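Local structure of formyltransferase PseJ (Anoxybacillus kamchatkensis G10, 6EDK) at residues N92-G103 and L128-E138; S115-Y123 and L154-F162. The protein belongs to the formyltransferase family and has a ligand pocket beside a mixed beta sheet. All blocks are in the same frame, centred on the assembly; numbering follows the deposited sequence.

Contact 1 of 2, residues N92-G103 and L128-E138. With 1YA (N-{4-[{[(6S)-2-amino-4-oxo-3,4,5,6,7,8-hexahydropteridin-6-yl]methyl}(formyl)amino]benzoyl}-L-glutamic acid), chain D.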
loop_
_atom_site.group_PDB
_atom_site.type_symbol
_atom_site.label_atom_id
_atom_site.label_comp_id
_atom_site.label_asym_id
_atom_site.label_seq_id
_atom_site.Cartn_x
_atom_site.Cartn_y
_atom_site.Cartn_z
ATOM N N ASN A 92 5.665 -0.971 -2.195
ATOM C CA ASN A 92 4.682 -0.773 -1.147
ATOM C C ASN A 92 3.295 -1.013 -1.800
ATOM O O ASN A 92 3.129 -0.707 -3.007
ATOM C CB ASN A 92 4.723 0.629 -0.596
ATOM C CG ASN A 92 3.720 0.870 0.533
ATOM O OD1 ASN A 92 3.730 0.188 1.541
ATOM N ND2 ASN A 92 2.852 1.881 0.368
ATOM N N LEU A 93 2.412 -1.633 -1.029
ATOM C CA LEU A 93 0.996 -1.903 -1.379
ATOM C C LEU A 93 0.109 -0.919 -0.635
ATOM O O LEU A 93 -0.033 -0.979 0.600
ATOM C CB LEU A 93 0.587 -3.329 -1.011
ATOM C CG LEU A 93 1.062 -4.464 -1.885
ATOM C CD1 LEU A 93 2.540 -4.461 -2.219
ATOM C CD2 LEU A 93 0.685 -5.809 -1.306
ATOM N N HIS A 94 -0.538 0.001 -1.387
ATOM C CA HIS A 94 -1.287 1.120 -0.835
ATOM C C HIS A 94 -2.698 1.071 -1.401
ATOM O O HIS A 94 -2.853 0.998 -2.609
ATOM C CB HIS A 94 -0.624 2.444 -1.252
ATOM C CG HIS A 94 -1.261 3.649 -0.685
ATOM N ND1 HIS A 94 -1.262 3.920 0.660
ATOM C CD2 HIS A 94 -1.931 4.665 -1.277
ATOM C CE1 HIS A 94 -1.935 5.037 0.884
ATOM N NE2 HIS A 94 -2.350 5.509 -0.279
ATOM N N ILE A 95 -3.689 1.123 -0.543
ATOM C CA ILE A 95 -5.070 0.974 -0.993
ATOM C C ILE A 95 -5.705 2.309 -1.359
ATOM O O ILE A 95 -6.832 2.623 -0.938
ATOM C CB ILE A 95 -5.896 0.188 0.002
ATOM C CG1 ILE A 95 -5.864 0.765 1.405
ATOM C CG2 ILE A 95 -5.472 -1.308 -0.015
ATOM C CD1 ILE A 95 -7.012 0.253 2.297
ATOM N N SER A 96 -5.014 3.071 -2.186
ATOM C CA SER A 96 -5.633 4.165 -2.906
ATOM C C SER A 96 -5.224 4.093 -4.375
ATOM O O SER A 96 -4.312 3.378 -4.784
ATOM C CB SER A 96 -5.255 5.535 -2.281
ATOM O OG SER A 96 -4.027 5.906 -2.887
ATOM N N TYR A 97 -5.946 4.835 -5.195
ATOM C CA TYR A 97 -5.631 5.047 -6.594
ATOM C C TYR A 97 -4.681 6.241 -6.643
ATOM O O TYR A 97 -5.092 7.378 -6.771
ATOM C CB TYR A 97 -6.891 5.267 -7.418
ATOM C CG TYR A 97 -6.645 5.012 -8.904
ATOM C CD1 TYR A 97 -6.019 5.912 -9.662
ATOM C CD2 TYR A 97 -7.004 3.767 -9.487
ATOM C CE1 TYR A 97 -5.746 5.664 -11.008
ATOM C CE2 TYR A 97 -6.727 3.496 -10.829
ATOM C CZ TYR A 97 -6.090 4.483 -11.570
ATOM O OH TYR A 97 -5.776 4.245 -12.893
ATOM N N LEU A 98 -3.385 5.995 -6.496
ATOM C CA LEU A 98 -2.457 7.137 -6.480
ATOM C C LEU A 98 -2.500 7.823 -7.856
ATOM O O LEU A 98 -2.613 7.156 -8.911
ATOM C CB LEU A 98 -1.034 6.646 -6.184
ATOM C CG LEU A 98 -0.854 6.174 -4.729
ATOM C CD1 LEU A 98 0.452 5.415 -4.547
ATOM C CD2 LEU A 98 -0.958 7.256 -3.685
ATOM N N PRO A 99 -2.266 9.159 -7.908
ATOM C CA PRO A 99 -1.808 10.005 -6.804
ATOM C C PRO A 99 -2.811 10.479 -5.781
ATOM O O PRO A 99 -2.429 11.230 -4.879
ATOM C CB PRO A 99 -1.238 11.231 -7.553
ATOM C CG PRO A 99 -2.192 11.360 -8.739
ATOM C CD PRO A 99 -2.422 9.921 -9.163
ATOM N N TRP A 100 -4.077 10.061 -5.875
ATOM C CA TRP A 100 -5.066 10.477 -4.883
ATOM C C TRP A 100 -4.876 9.696 -3.596
ATOM O O TRP A 100 -4.497 8.518 -3.608
ATOM C CB TRP A 100 -6.507 10.288 -5.439
ATOM C CG TRP A 100 -6.782 11.218 -6.555
ATOM C CD1 TRP A 100 -7.235 12.508 -6.436
ATOM C CD2 TRP A 100 -6.575 10.987 -7.942
ATOM N NE1 TRP A 100 -7.317 13.075 -7.677
ATOM C CE2 TRP A 100 -6.912 12.166 -8.621
ATOM C CE3 TRP A 100 -6.131 9.868 -8.689
ATOM C CZ2 TRP A 100 -6.822 12.297 -10.012
ATOM C CZ3 TRP A 100 -6.044 9.983 -10.057
ATOM C CH2 TRP A 100 -6.373 11.177 -10.722
ATOM N N ASN A 101 -5.094 10.362 -2.474
ATOM C CA ASN A 101 -5.114 9.714 -1.159
ATOM C C ASN A 101 -3.814 9.034 -0.806
ATOM O O ASN A 101 -3.800 7.935 -0.259
ATOM C CB ASN A 101 -6.305 8.760 -1.044
ATOM C CG ASN A 101 -7.594 9.434 -1.490
ATOM O OD1 ASN A 101 -8.322 8.979 -2.420
ATOM N ND2 ASN A 101 -7.879 10.549 -0.864
ATOM N N LYS A 102 -2.701 9.724 -1.072
ATOM C CA LYS A 102 -1.477 9.434 -0.354
ATOM C C LYS A 102 -1.694 9.580 1.147
ATOM O O LYS A 102 -2.556 10.315 1.609
ATOM C CB LYS A 102 -0.325 10.354 -0.812
ATOM C CG LYS A 102 0.099 10.298 -2.228
ATOM C CD LYS A 102 1.036 11.493 -2.552
ATOM C CE LYS A 102 0.314 12.563 -3.363
ATOM N NZ LYS A 102 0.536 12.295 -4.863
ATOM N N GLY A 103 -0.936 8.802 1.913
ATOM C CA GLY A 103 -1.023 8.885 3.356
ATOM C C GLY A 103 -2.097 8.059 4.023
ATOM O O GLY A 103 -2.381 6.936 3.628
ATOM N N LEU A 128 6.349 9.899 1.225
ATOM C CA LEU A 128 5.271 8.979 1.598
ATOM C C LEU A 128 4.337 8.747 0.410
ATOM O O LEU A 128 3.583 9.650 0.016
ATOM C CB LEU A 128 4.462 9.528 2.762
ATOM C CG LEU A 128 5.251 9.915 4.010
ATOM C CD1 LEU A 128 4.292 10.269 5.148
ATOM C CD2 LEU A 128 6.194 8.770 4.396
ATOM N N ASP A 129 4.346 7.516 -0.123
ATOM C CA ASP A 129 3.433 7.061 -1.179
ATOM C C ASP A 129 3.611 7.843 -2.457
ATOM O O ASP A 129 2.728 7.888 -3.265
ATOM C CB ASP A 129 1.960 7.125 -0.714
ATOM C CG ASP A 129 1.709 6.279 0.528
ATOM O OD1 ASP A 129 2.327 5.183 0.632
ATOM O OD2 ASP A 129 0.902 6.691 1.405
ATOM N N THR A 130 4.813 8.424 -2.669
ATOM C CA THR A 130 5.134 9.224 -3.840
ATOM C C THR A 130 5.937 8.498 -4.914
ATOM O O THR A 130 6.092 9.039 -6.022
ATOM C CB THR A 130 5.909 10.486 -3.401
ATOM O OG1 THR A 130 6.876 10.118 -2.412
ATOM C CG2 THR A 130 4.994 11.477 -2.767
ATOM N N GLY A 131 6.420 7.275 -4.659
ATOM C CA GLY A 131 7.265 6.572 -5.621
ATOM C C GLY A 131 6.595 6.169 -6.938
ATOM O O GLY A 131 5.389 6.334 -7.165
ATOM N N GLU A 132 7.403 5.577 -7.818
ATOM C CA GLU A 132 6.945 5.252 -9.173
ATOM C C GLU A 132 5.884 4.144 -9.170
ATOM O O GLU A 132 5.934 3.212 -8.383
ATOM C CB GLU A 132 8.102 4.789 -10.051
ATOM C CG GLU A 132 9.053 5.918 -10.438
ATOM C CD GLU A 132 10.150 5.424 -11.367
ATOM O OE1 GLU A 132 10.879 4.472 -10.967
ATOM O OE2 GLU A 132 10.258 5.970 -12.496
ATOM N N ILE A 133 4.889 4.290 -10.021
ATOM C CA ILE A 133 3.758 3.365 -10.071
ATOM C C ILE A 133 4.112 2.152 -10.911
ATOM O O ILE A 133 4.628 2.279 -12.043
ATOM C CB ILE A 133 2.504 4.065 -10.634
ATOM C CG1 ILE A 133 2.037 5.135 -9.665
ATOM C CG2 ILE A 133 1.429 2.956 -10.833
ATOM C CD1 ILE A 133 0.814 5.983 -10.216
ATOM N N ILE A 134 3.819 0.959 -10.367
ATOM C CA ILE A 134 4.046 -0.299 -11.060
ATOM C C ILE A 134 2.770 -0.807 -11.713
ATOM O O ILE A 134 2.746 -1.050 -12.928
ATOM C CB ILE A 134 4.632 -1.361 -10.096
ATOM C CG1 ILE A 134 6.058 -0.951 -9.676
ATOM C CG2 ILE A 134 4.663 -2.696 -10.715
ATOM C CD1 ILE A 134 6.515 -1.569 -8.325
ATOM N N VAL A 135 1.706 -0.939 -10.919
ATOM C CA VAL A 135 0.377 -1.275 -11.438
ATOM C C VAL A 135 -0.669 -0.715 -10.496
ATOM O O VAL A 135 -0.434 -0.600 -9.299
ATOM C CB VAL A 135 0.116 -2.778 -11.557
ATOM C CG1 VAL A 135 0.970 -3.333 -12.672
ATOM C CG2 VAL A 135 0.431 -3.520 -10.251
ATOM N N GLN A 136 -1.844 -0.402 -11.040
ATOM C CA GLN A 136 -2.935 0.050 -10.204
ATOM C C GLN A 136 -4.218 -0.564 -10.724
ATOM O O GLN A 136 -4.255 -1.112 -11.838
ATOM C CB GLN A 136 -3.142 1.598 -10.251
ATOM C CG GLN A 136 -2.014 2.423 -10.562
ATOM C CD GLN A 136 -2.388 3.897 -10.595
ATOM O OE1 GLN A 136 -2.537 4.521 -11.667
ATOM N NE2 GLN A 136 -2.605 4.425 -9.428
ATOM N N ARG A 137 -5.286 -0.440 -9.910
ATOM C CA ARG A 137 -6.610 -0.897 -10.349
ATOM C C ARG A 137 -7.689 -0.058 -9.749
ATOM O O ARG A 137 -7.676 0.212 -8.554
ATOM C CB ARG A 137 -6.814 -2.376 -9.988
ATOM C CG ARG A 137 -8.137 -2.906 -10.449
ATOM C CD ARG A 137 -8.121 -4.402 -10.420
ATOM N NE ARG A 137 -7.092 -4.835 -11.392
ATOM C CZ ARG A 137 -6.674 -6.095 -11.531
ATOM N NH1 ARG A 137 -7.210 -7.088 -10.795
ATOM N NH2 ARG A 137 -5.777 -6.384 -12.418
ATOM N N GLU A 138 -8.682 0.300 -10.556
ATOM C CA GLU A 138 -9.801 1.028 -9.949
ATOM C C GLU A 138 -10.747 0.035 -9.269
ATOM O O GLU A 138 -10.850 -1.121 -9.654
ATOM C CB GLU A 138 -10.581 1.824 -11.047
ATOM C CG GLU A 138 -11.707 2.640 -10.472
ATOM C CD GLU A 138 -12.588 3.337 -11.534
ATOM O OE1 GLU A 138 -12.655 2.836 -12.642
ATOM O OE2 GLU A 138 -13.226 4.352 -11.177
HETATM N N1 1YA D . 8.341 4.879 3.759
HETATM C C2 1YA D . 8.798 5.684 2.606
HETATM N NA2 1YA D . 10.068 6.388 2.661
HETATM N N3 1YA D . 8.017 5.790 1.319
HETATM C C4 1YA D . 6.709 5.136 1.180
HETATM O O4 1YA D . 6.123 5.272 0.126
HETATM C C4A 1YA D . 6.247 4.335 2.350
HETATM N N5 1YA D . 5.067 3.642 2.242
HETATM C C6 1YA D . 4.439 3.256 3.608
HETATM C C7 1YA D . 5.307 2.730 4.523
HETATM N N8 1YA D . 6.683 3.458 4.698
HETATM C C8A 1YA D . 7.086 4.176 3.643
HETATM C C9 1YA D . 3.797 4.565 4.121
HETATM N N10 1YA D . 3.031 4.380 5.368
HETATM C C11 1YA D . 3.341 7.344 8.376
HETATM C C12 1YA D . 3.711 6.045 8.684
HETATM C C13 1YA D . 3.630 5.066 7.699
HETATM C C14 1YA D . 3.162 5.407 6.443
HETATM C C15 1YA D . 2.784 6.704 6.146
HETATM C C16 1YA D . 2.873 7.680 7.124
HETATM C C17 1YA D . 3.398 8.464 9.445
HETATM N N 1YA D . 2.175 9.305 9.503
HETATM C CA 1YA D . 1.987 10.434 10.449
HETATM C CB 1YA D . 2.949 11.594 10.089
HETATM C CG 1YA D . 3.455 11.524 8.639
HETATM C CD 1YA D . 4.079 12.851 8.172
HETATM O OE1 1YA D . 4.349 13.031 6.952
HETATM O OE2 1YA D . 4.321 13.759 9.009
HETATM C CT 1YA D . 0.504 10.884 10.400
HETATM O O2 1YA D . -0.329 10.359 9.601
HETATM O O1 1YA D . 0.097 11.788 11.169
HETATM C C18 1YA D . 2.098 3.282 5.570
HETATM O O5 1YA D . 1.948 2.455 4.734
HETATM O O 1YA D . 4.331 8.599 10.154
HETATM O O HOH W 1 0.946 3.031 1.994
HETATM O O HOH W 2 -2.601 7.329 -11.621
HETATM O O HOH W 3 0.565 5.702 3.889
#
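Lys102 and Asp129 bring the two backbones closest, with CA atoms 5.5 Å apart, and the chains come near again where Tyr97 lies beside Glu138. Asp129 carries the first meeting. Asp129 OD2 accepts the backbone N-H of Gly103 at 2.8 Å, through the lone pair turned away from OD1. The carboxylate also lies over the rim of one face of the His94 ring, the two planes 33° apart. That ring is fixed at its edge: His94 NE2 donates to Asn101 O at 2.8 Å, almost exactly in the ring plane. Water 1 lies within hydrogen-bonding distance of His94 ND1, Asp129 OD1 and 1YA O5. The backbone N of Asp129 donates to 1YA O4 at 2.9 Å, so one residue of this ligand pocket holds both the loop and the ligand. CB and CG of Lys102 lie alongside Asp129 CB.

At the other end the amide of Gln136 lies over one face of the Tyr97 ring, toward its rim, the planes 40° apart. Gln136 NE2 donates to Leu98 O at 2.8 Å, on a lone pair in the carbonyl plane. The same NE2 is also hydrogen-bonded to Thr120 OG1 of strand 118-123. With CG anti to its backbone N (chi1 -160°), Tyr97 sets its ring edge against Glu138 N. Water 2 bridges Leu98 O and Gln136 OE1. Strand 118-123 lies between strands 90-94 and 133-138 in the sheet, and helix 147-169 packs against Leu93 and Ile95.

Contact 2 of 2, residues S115-Y123 and L154-F162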
loop_
_atom_site.group_PDB
_atom_site.type_symbol
_atom_site.label_atom_id
_atom_site.label_comp_id
_atom_site.label_asym_id
_atom_site.label_seq_id
_atom_site.Cartn_x
_atom_site.Cartn_y
_atom_site.Cartn_z
ATOM N N SER A 115 -13.092 11.124 -4.593
ATOM C CA SER A 115 -11.964 10.968 -5.478
ATOM C C SER A 115 -12.005 9.602 -6.170
ATOM O O SER A 115 -12.851 8.761 -5.901
ATOM C CB SER A 115 -10.673 11.108 -4.644
ATOM O OG SER A 115 -10.491 9.833 -3.970
ATOM N N PRO A 116 -11.127 9.359 -7.114
ATOM C CA PRO A 116 -11.021 8.002 -7.638
ATOM C C PRO A 116 -10.684 7.022 -6.514
ATOM O O PRO A 116 -10.031 7.370 -5.516
ATOM C CB PRO A 116 -9.872 8.099 -8.660
ATOM C CG PRO A 116 -9.685 9.599 -8.870
ATOM C CD PRO A 116 -10.165 10.316 -7.692
ATOM N N LYS A 117 -11.088 5.784 -6.723
ATOM C CA LYS A 117 -10.930 4.751 -5.707
ATOM C C LYS A 117 -10.256 3.531 -6.272
ATOM O O LYS A 117 -10.493 3.152 -7.429
ATOM C CB LYS A 117 -12.300 4.364 -5.141
ATOM C CG LYS A 117 -13.001 5.584 -4.507
ATOM C CD LYS A 117 -14.420 5.314 -4.335
ATOM C CE LYS A 117 -15.145 6.526 -3.719
ATOM N NZ LYS A 117 -15.179 7.656 -4.675
ATOM N N GLY A 118 -9.384 2.924 -5.481
ATOM C CA GLY A 118 -8.665 1.770 -5.994
ATOM C C GLY A 118 -7.366 1.541 -5.183
ATOM O O GLY A 118 -7.249 1.937 -4.005
ATOM N N VAL A 119 -6.508 0.777 -5.798
ATOM C CA VAL A 119 -5.318 0.258 -5.109
ATOM C C VAL A 119 -4.100 0.376 -6.022
ATOM O O VAL A 119 -4.195 0.333 -7.245
ATOM C CB VAL A 119 -5.546 -1.226 -4.652
ATOM C CG1 VAL A 119 -6.785 -1.418 -3.702
ATOM C CG2 VAL A 119 -5.649 -2.144 -5.875
ATOM N N THR A 120 -2.896 0.432 -5.411
ATOM C CA THR A 120 -1.707 0.770 -6.180
ATOM C C THR A 120 -0.488 0.065 -5.572
ATOM O O THR A 120 -0.330 0.079 -4.361
ATOM C CB THR A 120 -1.418 2.283 -6.149
ATOM O OG1 THR A 120 -2.477 3.004 -6.764
ATOM C CG2 THR A 120 -0.130 2.567 -6.898
ATOM N N ILE A 121 0.315 -0.551 -6.408
ATOM C CA ILE A 121 1.638 -1.061 -6.035
ATOM C C ILE A 121 2.657 -0.109 -6.630
ATOM O O ILE A 121 2.557 0.219 -7.822
ATOM C CB ILE A 121 1.825 -2.475 -6.584
ATOM C CG1 ILE A 121 0.761 -3.407 -6.020
ATOM C CG2 ILE A 121 3.262 -3.011 -6.217
ATOM C CD1 ILE A 121 0.763 -4.757 -6.655
ATOM N N HIS A 122 3.550 0.414 -5.798
ATOM C CA HIS A 122 4.468 1.436 -6.260
ATOM C C HIS A 122 5.863 1.149 -5.642
ATOM O O HIS A 122 5.981 0.472 -4.617
ATOM C CB HIS A 122 4.006 2.838 -5.886
ATOM C CG HIS A 122 3.879 3.107 -4.425
ATOM N ND1 HIS A 122 4.890 3.700 -3.691
ATOM C CD2 HIS A 122 2.880 2.862 -3.544
ATOM C CE1 HIS A 122 4.493 3.820 -2.438
ATOM N NE2 HIS A 122 3.268 3.348 -2.341
ATOM N N TYR A 123 6.895 1.673 -6.291
ATOM C CA TYR A 123 8.237 1.666 -5.679
ATOM C C TYR A 123 8.278 2.644 -4.532
ATOM O O TYR A 123 7.683 3.719 -4.594
ATOM C CB TYR A 123 9.289 2.035 -6.732
ATOM C CG TYR A 123 9.576 0.939 -7.685
ATOM C CD1 TYR A 123 10.227 -0.218 -7.267
ATOM C CD2 TYR A 123 9.261 1.022 -9.031
ATOM C CE1 TYR A 123 10.486 -1.220 -8.131
ATOM C CE2 TYR A 123 9.528 0.007 -9.889
ATOM C CZ TYR A 123 10.175 -1.107 -9.444
ATOM O OH TYR A 123 10.465 -2.149 -10.312
ATOM N N LEU A 154 -11.079 -3.307 -1.103
ATOM C CA LEU A 154 -9.766 -2.815 -1.486
ATOM C C LEU A 154 -8.690 -3.807 -1.038
ATOM O O LEU A 154 -7.759 -4.096 -1.786
ATOM C CB LEU A 154 -9.497 -1.450 -0.823
ATOM C CG LEU A 154 -10.417 -0.319 -1.311
ATOM C CD1 LEU A 154 -10.141 0.864 -0.346
ATOM C CD2 LEU A 154 -10.145 0.101 -2.715
ATOM N N THR A 155 -8.825 -4.329 0.179
ATOM C CA THR A 155 -7.815 -5.276 0.704
ATOM C C THR A 155 -7.728 -6.526 -0.178
ATOM O O THR A 155 -6.638 -6.967 -0.565
ATOM C CB THR A 155 -8.186 -5.648 2.151
ATOM O OG1 THR A 155 -7.944 -4.479 2.950
ATOM C CG2 THR A 155 -7.351 -6.785 2.624
ATOM N N GLN A 156 -8.875 -7.091 -0.537
ATOM C CA GLN A 156 -8.860 -8.245 -1.423
ATOM C C GLN A 156 -8.319 -7.918 -2.789
ATOM O O GLN A 156 -7.595 -8.718 -3.403
ATOM C CB GLN A 156 -10.310 -8.802 -1.575
ATOM C CG GLN A 156 -10.862 -9.430 -0.301
ATOM C CD GLN A 156 -9.926 -10.510 0.323
ATOM O OE1 GLN A 156 -9.555 -11.470 -0.330
ATOM N NE2 GLN A 156 -9.549 -10.315 1.597
ATOM N N THR A 157 -8.666 -6.751 -3.315
ATOM C CA THR A 157 -8.185 -6.364 -4.627
ATOM C C THR A 157 -6.667 -6.125 -4.674
ATOM O O THR A 157 -6.002 -6.558 -5.618
ATOM C CB THR A 157 -8.914 -5.103 -5.103
ATOM O OG1 THR A 157 -10.352 -5.296 -5.054
ATOM C CG2 THR A 157 -8.527 -4.711 -6.487
ATOM N N ILE A 158 -6.104 -5.459 -3.682
ATOM C CA ILE A 158 -4.643 -5.227 -3.802
ATOM C C ILE A 158 -3.846 -6.554 -3.587
ATOM O O ILE A 158 -2.810 -6.749 -4.208
ATOM C CB ILE A 158 -4.159 -4.160 -2.809
ATOM C CG1 ILE A 158 -2.749 -3.667 -3.212
ATOM C CG2 ILE A 158 -4.236 -4.617 -1.331
ATOM C CD1 ILE A 158 -2.379 -2.333 -2.619
ATOM N N GLU A 159 -4.327 -7.450 -2.719
ATOM C CA GLU A 159 -3.695 -8.773 -2.524
ATOM C C GLU A 159 -3.809 -9.567 -3.786
ATOM O O GLU A 159 -2.844 -10.163 -4.235
ATOM C CB GLU A 159 -4.313 -9.461 -1.342
ATOM C CG GLU A 159 -4.121 -8.653 -0.018
ATOM C CD GLU A 159 -4.842 -9.177 1.191
ATOM O OE1 GLU A 159 -5.559 -10.204 1.107
ATOM O OE2 GLU A 159 -4.714 -8.561 2.301
ATOM N N LYS A 160 -4.976 -9.521 -4.448
ATOM C CA LYS A 160 -5.077 -10.142 -5.766
ATOM C C LYS A 160 -4.120 -9.542 -6.769
ATOM O O LYS A 160 -3.503 -10.258 -7.552
ATOM C CB LYS A 160 -6.533 -9.998 -6.234
ATOM C CG LYS A 160 -6.856 -10.720 -7.507
ATOM C CD LYS A 160 -8.334 -10.561 -7.951
ATOM C CE LYS A 160 -8.517 -11.308 -9.274
ATOM N NZ LYS A 160 -9.691 -10.817 -10.046
ATOM N N LEU A 161 -4.068 -8.212 -6.862
ATOM C CA LEU A 161 -3.237 -7.550 -7.855
ATOM C C LEU A 161 -1.762 -7.885 -7.632
ATOM O O LEU A 161 -0.999 -8.109 -8.583
ATOM C CB LEU A 161 -3.442 -6.018 -7.718
ATOM C CG LEU A 161 -2.733 -5.098 -8.698
ATOM C CD1 LEU A 161 -3.241 -5.276 -10.124
ATOM C CD2 LEU A 161 -2.886 -3.622 -8.295
ATOM N N PHE A 162 -1.386 -7.980 -6.366
ATOM C CA PHE A 162 0.018 -8.318 -6.042
ATOM C C PHE A 162 0.346 -9.721 -6.552
ATOM O O PHE A 162 1.361 -9.952 -7.241
ATOM C CB PHE A 162 0.216 -8.262 -4.549
ATOM C CG PHE A 162 1.598 -8.769 -4.171
ATOM C CD1 PHE A 162 2.677 -8.016 -4.437
ATOM C CD2 PHE A 162 1.723 -10.053 -3.708
ATOM C CE1 PHE A 162 3.964 -8.532 -4.162
ATOM C CE2 PHE A 162 3.018 -10.579 -3.460
ATOM C CZ PHE A 162 4.068 -9.786 -3.714
#
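Val119 and Ile158 meet at the centre of this contact, their CB atoms 3.7 Å apart. The segments hold together by apolar packing, with no hydrogen bond between them. Val119 divides its methyls between neighbouring parts of the helix. Val119 CG1 lies 3.8 Å from Leu154 CD2, and the two side chains lie side by side, pointing opposite ways. Val119 CG2 sits between the backbone N and the carbonyl carbon of its own residue (chi1 -58° for CG1), and from there it meets the CG2 methyl of Thr157 and, at 4.0 Å, Leu161 CD2. Ile121 reaches the helix one turn further on. Ile121 CD1 is 3.7 Å from Phe162 CA and 4.1 Å from Leu161 CG, and it stands at the edge of the Phe162 ring.

Side-chain carbons also touch backbone carbonyl oxygens. Val119 CG1 comes within 3.4 Å of Leu154 O, and Ile158 CD1 rests 3.6 Å from Thr120 O. The polar groups look elsewhere: Thr157 OG1 bonds to Arg153 O, and Thr120 points away from the helix. Beyond the segments, Phe162 packs on helix 36-43 and Leu161 on Val135 and Arg137.

Strand 118-123 and the helix segment 154-162 run the same general way, 34° apart, with their axes 8.1 Å from each other at closest approach. This is a helix laid on one face of a mixed sheet, the layered alpha/beta packing found in formyltransferase domains.

In the fold
Contacts 1 and 2 share one sheet, their centres 8 Å apart. Strand 118-123 of contact 2 pairs with strands 90-94 and 133-138 of contact 1. Thr120 OG1 joins them directly, 2.7 Å from Ser96 O in a probable hydrogen bond. Glu132 O likewise lies 2.8 Å from Tyr123 N. On the helix side, Ile158 CD1 packs 3.2 Å from His94 N. Asn92, Leu128 and Asp129 of contact 1 line the 1YA pocket. Contact 2 reaches the pocket through His122, whose side chain also touches Asp129. The Thr120 side chain is already about 10 Å from 1YA, and the packing of contact 2 with helix 147-169 lies behind the sheet.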